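Dye-decolorizing peroxidase (Irpex lacteus, PDB 7D8M) probably uses a heme b cofactor to reduce peroxides while oxidising dyes and other substrates, as in other DyP-type peroxidases. Local coordinates at residues A[44-49]-A[443-448]. Sequence-based numbering, arbitrary orientation.
Sequences TYAPAN and AIVEKF
Two helices far apart in the sequence of a DyP-type peroxidase, segment 44-49 of helix 35-49 in the N-terminal alpha+beta domain and segment 443-448 of the short helix 441-448 near the C-terminus, meet side by side through A46, P47, I444 and V445. They run nearly antiparallel, at 165°, and the axes of the two short segments approach to 9.2 Å. The contact is wholly apolar. A46 points its methyl at the partner helix, where CB lies 3.6 Å from CG2 of I444 and 4.0 Å from CG2 of V445; being so short, alanine lets the two beta-branched residues come close to its backbone. In I444 the CG2 methyl that does the touching stands anti to the backbone N, while CG1 starts the longer branch. In V445 it is CG1 that takes this place (chi1 -180°), which leaves CG2 beside the N and anti to the carbonyl carbon; this methyl also meets CD of P47 at 3.9 Å, the two side chains crossing at about a right angle. Lacking an N-H, proline leaves the preceding turn without a bond at this position, and helix 35-49 kinks there; its ring supplies a compact apolar surface at the more exposed margin. Behind the contact, ND2 of N49 sits above one face of the Y45 ring, offset toward its rim, and donates to the Y45 backbone O at 3.2 Å, tying N49 back to the turn at Y45. Y45 packs on helix 129-143, and F448, in the wider pi-type turn at 444-448, stacks on F72. Away from the heme, this small antiparallel helix-helix packing joins the C-terminal helix to the N-terminal ferredoxin-like domain of the DyP fold.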
# COMPACT_ATOMS: atom_id res chain seq x y z
N THR A 44 10.76 27.98 -3.33
CA THR A 44 10.48 28.46 -1.99
C THR A 44 9.46 27.61 -1.25
O THR A 44 9.55 27.48 -0.02
CB THR A 44 9.98 29.91 -2.02
OG1 THR A 44 9.03 30.04 -3.09
CG2 THR A 44 11.15 30.89 -2.26
N TYR A 45 8.48 27.03 -1.95
CA TYR A 45 7.50 26.18 -1.29
C TYR A 45 8.16 24.98 -0.63
O TYR A 45 7.94 24.70 0.56
CB TYR A 45 6.43 25.71 -2.27
CG TYR A 45 5.28 25.03 -1.55
CD1 TYR A 45 4.25 25.78 -0.99
CD2 TYR A 45 5.24 23.64 -1.40
CE1 TYR A 45 3.21 25.18 -0.31
CE2 TYR A 45 4.19 23.03 -0.74
CZ TYR A 45 3.19 23.80 -0.18
OH TYR A 45 2.14 23.21 0.49
N ALA A 46 8.99 24.25 -1.38
CA ALA A 46 9.48 22.96 -0.89
C ALA A 46 10.28 23.06 0.40
O ALA A 46 10.00 22.27 1.33
CB ALA A 46 10.30 22.26 -1.99
N PRO A 47 11.25 23.97 0.55
CA PRO A 47 11.96 24.03 1.84
C PRO A 47 11.07 24.45 3.01
O PRO A 47 11.36 24.10 4.15
CB PRO A 47 13.08 25.06 1.59
CG PRO A 47 12.65 25.81 0.37
CD PRO A 47 11.84 24.87 -0.45
N ALA A 48 9.98 25.17 2.74
CA ALA A 48 9.11 25.65 3.81
C ALA A 48 8.03 24.67 4.20
O ALA A 48 7.49 24.79 5.31
CB ALA A 48 8.45 26.97 3.39
N ASN A 49 7.69 23.71 3.34
CA ASN A 49 6.47 22.92 3.52
C ASN A 49 6.64 21.42 3.35
O ASN A 49 5.78 20.68 3.85
CB ASN A 49 5.38 23.41 2.55
CG ASN A 49 4.90 24.81 2.86
OD1 ASN A 49 4.08 25.00 3.76
ND2 ASN A 49 5.40 25.79 2.12
N ALA A 443 16.77 17.26 -3.29
CA ALA A 443 16.58 16.92 -4.70
C ALA A 443 15.38 17.64 -5.29
O ALA A 443 15.40 18.05 -6.45
CB ALA A 443 16.43 15.40 -4.86
N ILE A 444 14.32 17.81 -4.50
CA ILE A 444 13.20 18.60 -4.97
C ILE A 444 13.68 19.98 -5.40
O ILE A 444 13.38 20.45 -6.50
CB ILE A 444 12.11 18.70 -3.89
CG1 ILE A 444 11.50 17.30 -3.63
CG2 ILE A 444 11.02 19.65 -4.34
CD1 ILE A 444 10.50 17.29 -2.51
N VAL A 445 14.51 20.60 -4.57
CA VAL A 445 14.95 21.97 -4.83
C VAL A 445 16.08 22.00 -5.85
O VAL A 445 16.08 22.80 -6.78
CB VAL A 445 15.36 22.66 -3.52
CG1 VAL A 445 15.81 24.10 -3.81
CG2 VAL A 445 14.22 22.64 -2.52
N GLU A 446 17.07 21.11 -5.67
CA GLU A 446 18.30 21.20 -6.44
C GLU A 446 18.15 20.65 -7.85
O GLU A 446 18.82 21.14 -8.77
CB GLU A 446 19.43 20.49 -5.71
CG GLU A 446 19.85 21.21 -4.43
CD GLU A 446 20.89 20.45 -3.64
OE1 GLU A 446 21.16 19.28 -3.98
OE2 GLU A 446 21.44 21.02 -2.67
N LYS A 447 17.30 19.65 -8.06
CA LYS A 447 17.11 19.11 -9.40
C LYS A 447 15.78 19.52 -10.01
O LYS A 447 15.75 20.16 -11.06
CB LYS A 447 17.24 17.58 -9.39
CG LYS A 447 18.04 17.06 -10.57
CD LYS A 447 17.94 15.57 -10.73
CE LYS A 447 18.86 15.06 -11.84
NZ LYS A 447 19.06 16.05 -12.94
N PHE A 448 14.66 19.18 -9.36
CA PHE A 448 13.36 19.38 -9.99
C PHE A 448 12.97 20.86 -10.10
O PHE A 448 12.14 21.20 -10.94
CB PHE A 448 12.31 18.58 -9.24
CG PHE A 448 12.53 17.09 -9.36
CD1 PHE A 448 12.00 16.38 -10.43
CD2 PHE A 448 13.33 16.43 -8.45
CE1 PHE A 448 12.23 15.02 -10.56
CE2 PHE A 448 13.56 15.06 -8.59
CZ PHE A 448 13.01 14.37 -9.64